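Local coordinates for protein glycoside Hydrolase (Bacteroides uniformis, PDB 5T99) that probably hydrolyses beta-galactosidic bonds of agarose-derived sugars as a family 2 glycoside hydrolase, and binds the inhibitor galacto-isofagomine in its active site, at residues 309-315 with 549-555; 338-342 with 603-608; 254-260 with 288-292; 223-227 with 265-269. All coordinates share one frame; numbering follows the deposited sequence.

The four contacts fall into two neighbourhoods. Contact 1 is buried, joining barrel strands 305-313 and 549-552 beside the bound inhibitor; contact 2, partly buried, ties together the ends of helices 327-339 and 598-607, each following one of those strands. The two touch, Val312 packing on Val342 and Ile552 on Tyr603. Contacts 3 (buried) and 4 (partly buried, with exposed residues) belong to the beta domain preceding the barrel, and Tyr268 and Tyr266 of contact 4 meet Asn258 of contact 3. A backbone ladder dominates contact 1. Contact 2 has one side-chain amide bond across it and packing around Met340, contact 3 one backbone bond, a bridging water and apolar packing, and contact 4 a short ladder plus a tyrosine hydroxyl.

Contact 1: residues 309-315 with 549-555; sequences FNGVCLH and GEFIWTG. With GIF (D-galacto-isofagomine), chain C; EDO (1,2-ethanediol), chain Q.
Glu550 N donates to Phe309 O at 2.9 Å, the first rung of a parallel backbone pairing that carries most of this contact. Ile552 N to Gly311 O and Cys313 N to Ile552 O continue it, while the bond from Gly311 N to Glu550 O is weak. Past the strands, Gly555 N reaches Cys313 O almost straight (172°), just after the cis peptide bond between Trp553 and Thr554.

Among the apolar groups, Phe551 lies on one face of the sheet and its ring meets that of Phe309 with planes at 44°, Phe309 CD2 lying 3.6 Å from Phe551 CE2. Val312 and Ile552 run alongside each other on the face opposite Phe551.

The aromatic end belongs to Trp553, whose indole swings back toward 309-315. Cys313 CB touches Trp553 CE3 at 3.4 Å, and His315 NE2 comes to the indole edge. Thr554 CG2 covers one indole face; galacto-isofagomine lies against the other, offset toward the rim, as sugars lie on tryptophan platforms in glycosidase pockets at the mouth of a TIM barrel.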
loop_
_atom_site.group_PDB
_atom_site.type_symbol
_atom_site.label_atom_id
_atom_site.label_comp_id
_atom_site.label_asym_id
_atom_site.label_seq_id
_atom_site.Cartn_x
_atom_site.Cartn_y
_atom_site.Cartn_z
ATOM N N PHE A 309 6.676 8.465 13.834
ATOM C CA PHE A 309 5.906 8.107 12.653
ATOM C C PHE A 309 5.372 9.344 11.928
ATOM O O PHE A 309 4.415 9.984 12.364
ATOM C CB PHE A 309 4.750 7.160 13.011
ATOM C CG PHE A 309 5.160 5.982 13.847
ATOM C CD1 PHE A 309 6.259 5.207 13.499
ATOM C CD2 PHE A 309 4.430 5.633 14.971
ATOM C CE1 PHE A 309 6.634 4.116 14.276
ATOM C CE2 PHE A 309 4.790 4.543 15.746
ATOM C CZ PHE A 309 5.896 3.781 15.403
ATOM N N ASN A 310 6.035 9.681 10.827
ATOM C CA ASN A 310 5.471 10.511 9.766
ATOM C C ASN A 310 4.749 9.564 8.832
ATOM O O ASN A 310 5.287 9.172 7.795
ATOM C CB ASN A 310 6.574 11.220 8.990
ATOM C CG ASN A 310 7.351 12.184 9.838
ATOM O OD1 ASN A 310 6.872 12.654 10.866
ATOM N ND2 ASN A 310 8.567 12.484 9.415
ATOM N N GLY A 311 3.519 9.205 9.201
ATOM C CA GLY A 311 2.829 8.062 8.605
ATOM C C GLY A 311 1.669 8.411 7.709
ATOM O O GLY A 311 1.135 9.510 7.771
ATOM N N VAL A 312 1.275 7.443 6.890
ATOM C CA VAL A 312 0.093 7.559 6.053
ATOM C C VAL A 312 -0.686 6.245 6.067
ATOM O O VAL A 312 -0.097 5.157 6.173
ATOM C CB VAL A 312 0.429 7.968 4.596
ATOM C CG1 VAL A 312 1.262 9.237 4.584
ATOM C CG2 VAL A 312 1.156 6.865 3.852
ATOM N N CYS A 313 -2.011 6.366 5.994
ATOM C CA CYS A 313 -2.866 5.239 5.700
ATOM C C CYS A 313 -2.977 5.169 4.203
ATOM O O CYS A 313 -3.027 6.211 3.541
ATOM C CB CYS A 313 -4.256 5.424 6.308
ATOM S SG CYS A 313 -4.224 5.548 8.098
ATOM N N LEU A 314 -3.031 3.955 3.671
ATOM C CA LEU A 314 -3.224 3.725 2.240
ATOM C C LEU A 314 -4.189 2.573 2.055
ATOM O O LEU A 314 -4.060 1.542 2.740
ATOM C CB LEU A 314 -1.898 3.358 1.562
ATOM C CG LEU A 314 -0.815 4.423 1.402
ATOM C CD1 LEU A 314 0.460 3.806 0.849
ATOM C CD2 LEU A 314 -1.291 5.526 0.483
ATOM N N HIS A 315 -5.153 2.742 1.143
ATOM C CA HIS A 315 -5.958 1.617 0.682
ATOM C C HIS A 315 -5.234 0.906 -0.436
ATOM O O HIS A 315 -4.337 1.460 -1.052
ATOM C CB HIS A 315 -7.376 2.028 0.274
ATOM C CG HIS A 315 -8.336 2.065 1.424
ATOM N ND1 HIS A 315 -8.610 0.955 2.197
ATOM C CD2 HIS A 315 -9.077 3.078 1.941
ATOM C CE1 HIS A 315 -9.469 1.285 3.146
ATOM N NE2 HIS A 315 -9.773 2.566 3.009
ATOM N N GLY A 549 3.676 9.355 16.912
ATOM C CA GLY A 549 3.488 10.001 15.612
ATOM C C GLY A 549 2.045 9.936 15.136
ATOM O O GLY A 549 1.125 9.724 15.931
ATOM N N GLU A 550 1.868 10.091 13.825
ATOM C CA GLU A 550 0.561 10.101 13.202
ATOM C C GLU A 550 0.521 9.276 11.925
ATOM O O GLU A 550 1.543 9.026 11.298
ATOM C CB GLU A 550 0.139 11.532 12.889
ATOM C CG GLU A 550 1.018 12.281 11.889
ATOM C CD GLU A 550 0.428 13.630 11.508
ATOM O OE1 GLU A 550 -0.773 13.672 11.153
ATOM O OE2 GLU A 550 1.161 14.643 11.570
ATOM N N PHE A 551 -0.684 8.872 11.542
ATOM C CA PHE A 551 -0.910 8.187 10.291
ATOM C C PHE A 551 -2.096 8.872 9.608
ATOM O O PHE A 551 -3.236 8.725 10.047
ATOM C CB PHE A 551 -1.156 6.703 10.561
ATOM C CG PHE A 551 0.094 5.939 10.966
ATOM C CD1 PHE A 551 0.859 5.274 10.013
ATOM C CD2 PHE A 551 0.509 5.897 12.299
ATOM C CE1 PHE A 551 2.003 4.574 10.380
ATOM C CE2 PHE A 551 1.656 5.210 12.667
ATOM C CZ PHE A 551 2.409 4.550 11.709
ATOM N N ILE A 552 -1.827 9.640 8.547
ATOM C CA ILE A 552 -2.836 10.561 8.014
ATOM C C ILE A 552 -3.839 9.799 7.193
ATOM O O ILE A 552 -3.499 8.769 6.644
ATOM C CB ILE A 552 -2.218 11.718 7.184
ATOM C CG1 ILE A 552 -1.827 11.253 5.769
ATOM C CG2 ILE A 552 -1.069 12.369 7.957
ATOM C CD1 ILE A 552 -1.146 12.307 4.932
ATOM N N TRP A 553 -5.072 10.305 7.132
ATOM C CA TRP A 553 -6.110 9.763 6.249
ATOM C C TRP A 553 -6.316 10.702 5.037
ATOM O O TRP A 553 -7.072 11.659 5.154
ATOM C CB TRP A 553 -7.441 9.589 7.014
ATOM C CG TRP A 553 -8.377 8.772 6.197
ATOM C CD1 TRP A 553 -9.348 9.218 5.346
ATOM C CD2 TRP A 553 -8.343 7.353 6.066
ATOM N NE1 TRP A 553 -9.940 8.149 4.705
ATOM C CE2 TRP A 553 -9.335 6.994 5.129
ATOM C CE3 TRP A 553 -7.562 6.346 6.651
ATOM C CZ2 TRP A 553 -9.573 5.661 4.774
ATOM C CZ3 TRP A 553 -7.795 5.042 6.307
ATOM C CH2 TRP A 553 -8.795 4.699 5.377
ATOM N N THR A 554 -5.685 10.502 3.878
ATOM C CA THR A 554 -4.799 9.412 3.501
ATOM C C THR A 554 -3.635 9.977 2.701
ATOM O O THR A 554 -3.655 11.142 2.298
ATOM C CB THR A 554 -5.525 8.422 2.576
ATOM O OG1 THR A 554 -6.079 9.122 1.454
ATOM C CG2 THR A 554 -6.644 7.742 3.306
ATOM N N GLY A 555 -2.637 9.139 2.438
ATOM C CA GLY A 555 -1.486 9.525 1.621
ATOM C C GLY A 555 -1.823 9.712 0.152
ATOM O O GLY A 555 -1.411 10.690 -0.464
HETATM C C GIF C . -11.945 5.121 8.924
HETATM N N GIF C . -11.974 6.411 9.597
HETATM O O GIF C . -12.800 10.094 7.331
HETATM C C1 GIF C . -11.561 5.302 7.468
HETATM O O1 GIF C . -13.754 5.967 6.746
HETATM C C2 GIF C . -12.394 6.392 6.799
HETATM O O2 GIF C . -11.751 4.069 6.778
HETATM C C3 GIF C . -12.298 7.716 7.552
HETATM C C4 GIF C . -12.693 7.530 9.013
HETATM C C5 GIF C . -13.179 8.781 6.896
HETATM C C1 EDO Q . -1.374 -1.341 0.728
HETATM O O1 EDO Q . -2.541 -2.146 0.603
HETATM C C2 EDO Q . -1.626 -0.195 1.698
HETATM O O2 EDO Q . -2.288 -0.657 2.882
#

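Contact 2: residues 338-342 with 603-608; sequences KEMGV and YQSQWT
The carbonyl of Gln604, whose side chain reaches across to 338-342, is gripped by two groups of one residue: Thr608 OG1 donates to Gln604 O at 2.8 Å and Thr608 N at 3.2 Å, from opposite faces of the carbonyl plane. The hydroxyl bond holds the side-chain rotation of Thr608, just past the end of helix 598-607, with methyl CG2 turned onto Gly341 CA, 3.5 Å away.

The one hydrogen bond between the segments runs from Gln604 NE2 to Glu339 O. At 2.9 Å and 174° it is straight, and the acceptor lies in the plane of the amide, although the nitrogen sits above the plane of the Glu339 carbonyl. An extended glutamine side chain spans the gap. Gly341, with its positive phi, ends helix 327-339 in a Schellman motif.

Beside these polar groups Met340 runs alongside Tyr603 and Trp607. Its CG rests 3.7 Å from Tyr603 CB, its sulfur makes an oblique Met-aromatic contact with the tyrosine ring, and its bent end brings CE to 4.0 Å from Trp607 CZ3. Met340 O approaches the edge of the indole, whose one face carries Tyr603 CD1. Two helix C-termini therefore meet here, and side chains supply bonds to their carbonyls, Gln604 NE2 to Glu339 O and Thr608 OG1 to Gln604 O, next to apolar groups that pack on the barrel strands.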
loop_
_atom_site.group_PDB
_atom_site.type_symbol
_atom_site.label_atom_id
_atom_site.label_comp_id
_atom_site.label_asym_id
_atom_site.label_seq_id
_atom_site.Cartn_x
_atom_site.Cartn_y
_atom_site.Cartn_z
ATOM N N LYS A 338 7.607 8.645 0.106
ATOM C CA LYS A 338 8.942 8.955 0.676
ATOM C C LYS A 338 9.429 10.382 0.341
ATOM O O LYS A 338 10.115 11.002 1.159
ATOM C CB LYS A 338 9.997 7.904 0.298
ATOM C CG LYS A 338 9.920 6.659 1.169
ATOM C CD LYS A 338 10.640 5.451 0.575
ATOM C CE LYS A 338 12.164 5.598 0.541
ATOM N NZ LYS A 338 12.740 5.843 1.878
ATOM N N GLU A 339 9.040 10.905 -0.825
ATOM C CA GLU A 339 9.337 12.300 -1.196
ATOM C C GLU A 339 8.619 13.313 -0.305
ATOM O O GLU A 339 9.144 14.396 -0.041
ATOM C CB GLU A 339 9.027 12.556 -2.682
ATOM C CG GLU A 339 10.104 11.998 -3.611
ATOM C CD GLU A 339 9.684 11.931 -5.071
ATOM O OE1 GLU A 339 8.797 12.709 -5.511
ATOM O OE2 GLU A 339 10.260 11.080 -5.790
ATOM N N MET A 340 7.432 12.945 0.169
ATOM C CA MET A 340 6.685 13.751 1.154
ATOM C C MET A 340 7.290 13.729 2.576
ATOM O O MET A 340 6.884 14.528 3.410
ATOM C CB MET A 340 5.216 13.280 1.216
ATOM C CG MET A 340 4.228 14.342 1.670
ATOM S SD MET A 340 2.506 13.902 1.365
ATOM C CE MET A 340 2.214 12.899 2.823
ATOM N N GLY A 341 8.231 12.818 2.859
ATOM C CA GLY A 341 8.799 12.652 4.205
ATOM C C GLY A 341 8.168 11.509 4.993
ATOM O O GLY A 341 8.379 11.395 6.209
ATOM N N VAL A 342 7.412 10.649 4.302
ATOM C CA VAL A 342 6.756 9.504 4.930
ATOM C C VAL A 342 7.793 8.433 5.262
ATOM O O VAL A 342 8.567 8.017 4.383
ATOM C CB VAL A 342 5.678 8.899 4.009
ATOM C CG1 VAL A 342 5.078 7.622 4.593
ATOM C CG2 VAL A 342 4.574 9.918 3.750
ATOM N N TYR A 603 2.767 18.815 4.095
ATOM C CA TYR A 603 3.440 17.696 4.770
ATOM C C TYR A 603 4.947 17.662 4.516
ATOM O O TYR A 603 5.722 17.513 5.461
ATOM C CB TYR A 603 2.779 16.361 4.435
ATOM C CG TYR A 603 1.491 16.147 5.216
ATOM C CD1 TYR A 603 1.518 15.791 6.563
ATOM C CD2 TYR A 603 0.254 16.305 4.609
ATOM C CE1 TYR A 603 0.348 15.600 7.279
ATOM C CE2 TYR A 603 -0.924 16.107 5.313
ATOM C CZ TYR A 603 -0.879 15.761 6.647
ATOM O OH TYR A 603 -2.051 15.572 7.336
ATOM N N GLN A 604 5.356 17.847 3.262
ATOM C CA GLN A 604 6.784 17.907 2.903
ATOM C C GLN A 604 7.532 19.014 3.679
ATOM O O GLN A 604 8.657 18.795 4.144
ATOM C CB GLN A 604 6.958 18.079 1.388
ATOM C CG GLN A 604 8.337 17.724 0.864
ATOM C CD GLN A 604 8.463 17.964 -0.642
ATOM O OE1 GLN A 604 8.235 19.089 -1.129
ATOM N NE2 GLN A 604 8.820 16.911 -1.392
ATOM N N SER A 605 6.888 20.171 3.857
ATOM C CA SER A 605 7.457 21.272 4.653
ATOM C C SER A 605 7.687 20.914 6.120
ATOM O O SER A 605 8.576 21.472 6.755
ATOM C CB SER A 605 6.571 22.525 4.573
ATOM O OG SER A 605 5.424 22.450 5.415
ATOM N N GLN A 606 6.867 20.015 6.657
ATOM C CA GLN A 606 6.940 19.597 8.061
ATOM C C GLN A 606 7.831 18.369 8.296
ATOM O O GLN A 606 8.370 18.210 9.379
ATOM C CB GLN A 606 5.514 19.301 8.564
ATOM C CG GLN A 606 5.359 19.011 10.054
ATOM C CD GLN A 606 5.714 20.185 10.955
ATOM O OE1 GLN A 606 6.056 21.281 10.488
ATOM N NE2 GLN A 606 5.612 19.966 12.264
ATOM N N TRP A 607 7.984 17.519 7.279
ATOM C CA TRP A 607 8.576 16.185 7.423
ATOM C C TRP A 607 9.915 15.924 6.718
ATOM O O TRP A 607 10.449 14.835 6.866
ATOM C CB TRP A 607 7.561 15.148 6.929
ATOM C CG TRP A 607 6.400 14.916 7.853
ATOM C CD1 TRP A 607 6.237 15.382 9.136
ATOM C CD2 TRP A 607 5.264 14.101 7.581
ATOM N NE1 TRP A 607 5.067 14.913 9.659
ATOM C CE2 TRP A 607 4.454 14.116 8.729
ATOM C CE3 TRP A 607 4.860 13.344 6.473
ATOM C CZ2 TRP A 607 3.258 13.417 8.804
ATOM C CZ3 TRP A 607 3.671 12.637 6.554
ATOM C CH2 TRP A 607 2.884 12.682 7.716
ATOM N N THR A 608 10.446 16.882 5.956
ATOM C CA THR A 608 11.732 16.719 5.275
ATOM C C THR A 608 12.653 17.871 5.617
ATOM O O THR A 608 12.195 18.937 5.970
ATOM C CB THR A 608 11.571 16.642 3.744
ATOM O OG1 THR A 608 11.153 17.908 3.215
ATOM C CG2 THR A 608 10.561 15.580 3.359
#

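Contact 3: residues 254-260 with 288-292; sequences MLNPNIW and FGIRK. With EDO (1,2-ethanediol), chain D; EDO (1,2-ethanediol), chain J; EDO (1,2-ethanediol), chain E.
Ile290 projects from the link that leads from the beta domain, after strand 279-288, toward the catalytic barrel, and fills a hollow lined by Met254, Pro257, Asn258 and Ile259. Its CD1, at the tip of an extended chain, meets Pro257 CB at 4.1 Å and Met254 CG more loosely at 4.4 Å. Asn258 O faces Ile290 CB, and Ala199, Val194 and Tyr268 contribute further walls.

Next to this hollow the backbones are pinned. Trp260 N donates to Ile290 O at 2.8 Å, with an angle of 145° and the donor above the carbonyl plane. One water accepts from Ile290 N at 2.8 Å and donates to Asn258 O at 2.7 Å, bridging the two segments.

Arg291 instead lies alongside Trp260, with ring and guanidinium planes 60° apart. Its far end bonds to Pro407 O through NE, and Trp260 NE1 to Asp361 O, both on the barrel side. Arg291 CG rests 3.7 Å from Trp260 CE3.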
loop_
_atom_site.group_PDB
_atom_site.type_symbol
_atom_site.label_atom_id
_atom_site.label_comp_id
_atom_site.label_asym_id
_atom_site.label_seq_id
_atom_site.Cartn_x
_atom_site.Cartn_y
_atom_site.Cartn_z
ATOM N N MET A 254 25.881 -13.411 13.300
ATOM C CA MET A 254 26.316 -12.613 12.157
ATOM C C MET A 254 27.164 -11.491 12.729
ATOM O O MET A 254 26.644 -10.596 13.386
ATOM C CB MET A 254 25.106 -11.999 11.431
ATOM C CG MET A 254 24.095 -12.994 10.891
ATOM S SD MET A 254 24.753 -13.838 9.465
ATOM C CE MET A 254 24.504 -12.605 8.197
ATOM N N LEU A 255 28.476 -11.561 12.519
ATOM C CA LEU A 255 29.376 -10.488 12.964
ATOM C C LEU A 255 29.325 -9.309 11.987
ATOM O O LEU A 255 29.128 -9.499 10.786
ATOM C CB LEU A 255 30.811 -11.006 13.144
ATOM C CG LEU A 255 31.000 -12.244 14.042
ATOM C CD1 LEU A 255 32.488 -12.532 14.226
ATOM C CD2 LEU A 255 30.311 -12.117 15.400
ATOM N N ASN A 256 29.469 -8.097 12.520
ATOM C CA ASN A 256 29.428 -6.858 11.730
ATOM C C ASN A 256 28.259 -6.815 10.741
ATOM O O ASN A 256 28.452 -6.560 9.547
ATOM C CB ASN A 256 30.757 -6.675 11.003
ATOM C CG ASN A 256 31.931 -6.690 11.957
ATOM O OD1 ASN A 256 32.783 -7.588 11.904
ATOM N ND2 ASN A 256 31.972 -5.711 12.854
ATOM N N PRO A 257 27.036 -7.078 11.244
ATOM C CA PRO A 257 25.873 -7.194 10.366
ATOM C C PRO A 257 25.519 -5.886 9.655
ATOM O O PRO A 257 25.810 -4.802 10.163
ATOM C CB PRO A 257 24.755 -7.586 11.336
ATOM C CG PRO A 257 25.166 -6.923 12.609
ATOM C CD PRO A 257 26.643 -7.157 12.661
ATOM N N ASN A 258 24.913 -6.017 8.476
ATOM C CA ASN A 258 24.302 -4.895 7.777
ATOM C C ASN A 258 22.918 -4.702 8.394
ATOM O O ASN A 258 22.025 -5.535 8.215
ATOM C CB ASN A 258 24.187 -5.171 6.282
ATOM C CG ASN A 258 25.533 -5.401 5.613
ATOM O OD1 ASN A 258 25.744 -6.415 4.944
ATOM N ND2 ASN A 258 26.441 -4.465 5.781
ATOM N N ILE A 259 22.774 -3.620 9.155
ATOM C CA ILE A 259 21.562 -3.355 9.932
ATOM C C ILE A 259 20.498 -2.797 8.992
ATOM O O ILE A 259 20.770 -1.846 8.255
ATOM C CB ILE A 259 21.824 -2.318 11.055
ATOM C CG1 ILE A 259 22.922 -2.790 12.027
ATOM C CG2 ILE A 259 20.546 -1.977 11.811
ATOM C CD1 ILE A 259 22.566 -3.987 12.866
ATOM N N TRP A 260 19.305 -3.393 9.012
ATOM C CA TRP A 260 18.147 -2.839 8.296
ATOM C C TRP A 260 17.715 -1.590 9.047
ATOM O O TRP A 260 17.464 -1.636 10.267
ATOM C CB TRP A 260 16.992 -3.843 8.210
ATOM C CG TRP A 260 15.763 -3.375 7.430
ATOM C CD1 TRP A 260 15.461 -3.665 6.124
ATOM C CD2 TRP A 260 14.670 -2.580 7.923
ATOM N NE1 TRP A 260 14.263 -3.094 5.776
ATOM C CE2 TRP A 260 13.760 -2.414 6.851
ATOM C CE3 TRP A 260 14.379 -1.984 9.157
ATOM C CZ2 TRP A 260 12.575 -1.675 6.971
ATOM C CZ3 TRP A 260 13.201 -1.245 9.284
ATOM C CH2 TRP A 260 12.309 -1.099 8.189
ATOM N N PHE A 288 14.616 -11.475 4.728
ATOM C CA PHE A 288 14.584 -10.926 6.084
ATOM C C PHE A 288 15.593 -9.806 6.272
ATOM O O PHE A 288 16.519 -9.659 5.475
ATOM C CB PHE A 288 14.796 -12.028 7.134
ATOM C CG PHE A 288 16.231 -12.485 7.273
ATOM C CD1 PHE A 288 17.083 -11.880 8.185
ATOM C CD2 PHE A 288 16.726 -13.524 6.492
ATOM C CE1 PHE A 288 18.403 -12.290 8.311
ATOM C CE2 PHE A 288 18.044 -13.941 6.615
ATOM C CZ PHE A 288 18.882 -13.331 7.532
ATOM N N GLY A 289 15.386 -9.026 7.332
ATOM C CA GLY A 289 16.282 -7.957 7.727
ATOM C C GLY A 289 16.697 -8.076 9.181
ATOM O O GLY A 289 16.096 -8.834 9.959
ATOM N N ILE A 290 17.727 -7.311 9.534
ATOM C CA ILE A 290 18.299 -7.317 10.868
ATOM C C ILE A 290 18.108 -5.944 11.514
ATOM O O ILE A 290 18.829 -4.981 11.217
ATOM C CB ILE A 290 19.791 -7.720 10.836
ATOM C CG1 ILE A 290 19.949 -9.084 10.145
ATOM C CG2 ILE A 290 20.372 -7.748 12.245
ATOM C CD1 ILE A 290 21.365 -9.648 10.127
ATOM N N ARG A 291 17.122 -5.867 12.398
ATOM C CA ARG A 291 16.847 -4.660 13.165
ATOM C C ARG A 291 16.163 -5.063 14.453
ATOM O O ARG A 291 15.480 -6.091 14.493
ATOM C CB ARG A 291 16.000 -3.644 12.355
ATOM C CG ARG A 291 14.471 -3.742 12.449
ATOM C CD ARG A 291 13.939 -4.949 11.724
ATOM N NE ARG A 291 12.486 -5.117 11.876
ATOM C CZ ARG A 291 11.871 -5.802 12.853
ATOM N NH1 ARG A 291 10.547 -5.897 12.841
ATOM N NH2 ARG A 291 12.550 -6.394 13.843
ATOM N N LYS A 292 16.379 -4.264 15.492
ATOM C CA LYS A 292 15.675 -4.423 16.760
ATOM C C LYS A 292 14.614 -3.332 16.898
ATOM O O LYS A 292 14.772 -2.207 16.383
ATOM C CB LYS A 292 16.623 -4.417 17.973
ATOM C CG LYS A 292 17.422 -3.140 18.204
ATOM C CD LYS A 292 18.449 -3.337 19.317
ATOM C CE LYS A 292 19.367 -2.132 19.506
ATOM N NZ LYS A 292 20.746 -2.509 19.931
HETATM C C1 EDO D . 28.599 -11.934 8.380
HETATM O O1 EDO D . 27.684 -11.085 9.073
HETATM C C2 EDO D . 28.728 -13.307 9.044
HETATM O O2 EDO D . 29.505 -13.269 10.254
HETATM C C1 EDO J . 12.111 -10.187 11.595
HETATM O O1 EDO J . 11.184 -11.279 11.825
HETATM C C2 EDO J . 13.229 -10.551 10.610
HETATM O O2 EDO J . 13.190 -9.758 9.404
HETATM C C1 EDO E . 32.204 -8.496 7.419
HETATM O O1 EDO E . 31.287 -9.483 6.919
HETATM C C2 EDO E . 33.232 -9.158 8.338
HETATM O O2 EDO E . 32.647 -9.542 9.594
HETATM O O HOH W 1 19.475 -6.211 7.576
#

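Contact 4: residues 223-227 with 265-269; sequences IINAQ and PYMYK
Ile224 and Lys269 form an antiparallel hydrogen-bonded pair, joining strands 215-224 and 268-276 of a four-stranded sheet in the beta domain that precedes the barrel. Ile224 N donates to Lys269 O at 2.7 Å, and Lys269 N returns a nearly straight bond (170°) to Ile224 O.

Where 223-227 leaves the strand, Tyr266 takes over. A first torsion of -169° sets its ring opposite its own backbone nitrogen and carries it across to Ala226, whose N donates to Tyr266 OH at 2.9 Å and 168°. A water 2.6 Å from Tyr266 OH accepts a weak bond from Gln227 NE2. Asn225 OD1 weakly holds Gln227 N and also accepts from Glu229 N.

Around this polar centre, Ala226 CB lies against the tyrosine carbons and Asn225 CB comes to the ring edge. Tyr268, its hydroxyl bonded to Asn258 N, receives Tyr266 CE2 over the centre of one face. Obliquely to that ring, Ile223 CG2 packs 3.8 Å from Tyr268 CD1.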
loop_
_atom_site.group_PDB
_atom_site.type_symbol
_atom_site.label_atom_id
_atom_site.label_comp_id
_atom_site.label_asym_id
_atom_site.label_seq_id
_atom_site.Cartn_x
_atom_site.Cartn_y
_atom_site.Cartn_z
ATOM N N ILE A 223 22.616 -18.074 4.598
ATOM C CA ILE A 223 22.295 -16.660 4.716
ATOM C C ILE A 223 23.084 -15.913 3.670
ATOM O O ILE A 223 24.310 -15.924 3.681
ATOM C CB ILE A 223 22.582 -16.116 6.122
ATOM C CG1 ILE A 223 21.599 -16.770 7.101
ATOM C CG2 ILE A 223 22.420 -14.600 6.149
ATOM C CD1 ILE A 223 21.876 -16.492 8.555
ATOM N N ILE A 224 22.358 -15.254 2.771
ATOM C CA ILE A 224 22.935 -14.697 1.555
ATOM C C ILE A 224 22.791 -13.181 1.605
ATOM O O ILE A 224 21.714 -12.652 1.912
ATOM C CB ILE A 224 22.226 -15.271 0.316
ATOM C CG1 ILE A 224 22.390 -16.801 0.265
ATOM C CG2 ILE A 224 22.733 -14.613 -0.963
ATOM C CD1 ILE A 224 21.447 -17.465 -0.725
ATOM N N ASN A 225 23.888 -12.496 1.300
ATOM C CA ASN A 225 23.934 -11.031 1.334
ATOM C C ASN A 225 23.361 -10.412 0.056
ATOM O O ASN A 225 22.943 -11.130 -0.862
ATOM C CB ASN A 225 25.357 -10.508 1.703
ATOM C CG ASN A 225 26.391 -10.650 0.584
ATOM O OD1 ASN A 225 26.087 -10.955 -0.569
ATOM N ND2 ASN A 225 27.641 -10.421 0.944
ATOM N N ALA A 226 23.338 -9.082 0.032
ATOM C CA ALA A 226 22.837 -8.300 -1.090
ATOM C C ALA A 226 23.549 -8.544 -2.422
ATOM O O ALA A 226 22.920 -8.347 -3.455
ATOM C CB ALA A 226 22.875 -6.814 -0.751
ATOM N N GLN A 227 24.822 -8.971 -2.410
ATOM C CA GLN A 227 25.544 -9.294 -3.666
ATOM C C GLN A 227 25.351 -10.742 -4.138
ATOM O O GLN A 227 25.983 -11.145 -5.120
ATOM C CB GLN A 227 27.067 -9.024 -3.602
ATOM C CG GLN A 227 27.588 -7.977 -2.627
ATOM C CD GLN A 227 26.820 -6.687 -2.652
ATOM O OE1 GLN A 227 26.264 -6.290 -3.676
ATOM N NE2 GLN A 227 26.778 -6.017 -1.514
ATOM N N PRO A 265 18.054 0.283 4.088
ATOM C CA PRO A 265 17.158 -0.862 4.273
ATOM C C PRO A 265 17.733 -2.151 3.673
ATOM O O PRO A 265 17.200 -2.722 2.705
ATOM C CB PRO A 265 15.891 -0.403 3.560
ATOM C CG PRO A 265 16.405 0.443 2.439
ATOM C CD PRO A 265 17.585 1.161 2.995
ATOM N N TYR A 266 18.816 -2.605 4.291
ATOM C CA TYR A 266 19.565 -3.730 3.800
ATOM C C TYR A 266 18.819 -5.040 4.099
ATOM O O TYR A 266 18.416 -5.278 5.231
ATOM C CB TYR A 266 20.947 -3.737 4.448
ATOM C CG TYR A 266 21.895 -4.713 3.815
ATOM C CD1 TYR A 266 22.868 -4.278 2.907
ATOM C CD2 TYR A 266 21.827 -6.081 4.124
ATOM C CE1 TYR A 266 23.758 -5.170 2.333
ATOM C CE2 TYR A 266 22.707 -6.986 3.561
ATOM C CZ TYR A 266 23.674 -6.531 2.660
ATOM O OH TYR A 266 24.542 -7.443 2.092
ATOM N N MET A 267 18.679 -5.874 3.070
ATOM C CA MET A 267 17.951 -7.127 3.138
ATOM C C MET A 267 18.898 -8.287 2.921
ATOM O O MET A 267 19.784 -8.220 2.071
ATOM C CB MET A 267 16.888 -7.171 2.036
ATOM C CG MET A 267 15.748 -6.171 2.223
ATOM S SD MET A 267 14.845 -6.465 3.750
ATOM C CE MET A 267 13.987 -7.988 3.353
ATOM N N TYR A 268 18.696 -9.341 3.699
ATOM C CA TYR A 268 19.387 -10.610 3.518
ATOM C C TYR A 268 18.390 -11.562 2.898
ATOM O O TYR A 268 17.193 -11.314 2.930
ATOM C CB TYR A 268 19.871 -11.169 4.867
ATOM C CG TYR A 268 21.096 -10.494 5.436
ATOM C CD1 TYR A 268 22.373 -10.954 5.135
ATOM C CD2 TYR A 268 20.981 -9.394 6.270
ATOM C CE1 TYR A 268 23.509 -10.341 5.659
ATOM C CE2 TYR A 268 22.107 -8.761 6.801
ATOM C CZ TYR A 268 23.373 -9.243 6.503
ATOM O OH TYR A 268 24.482 -8.632 7.032
ATOM N N LYS A 269 18.904 -12.648 2.340
ATOM C CA LYS A 269 18.103 -13.750 1.813
ATOM C C LYS A 269 18.512 -15.066 2.499
ATOM O O LYS A 269 19.698 -15.409 2.535
ATOM C CB LYS A 269 18.294 -13.850 0.303
ATOM C CG LYS A 269 17.475 -14.936 -0.388
ATOM C CD LYS A 269 17.683 -14.932 -1.903
ATOM C CE LYS A 269 16.930 -13.784 -2.572
ATOM N NZ LYS A 269 17.179 -13.737 -4.049
HETATM O O HOH W 2 26.570 -6.233 1.111
#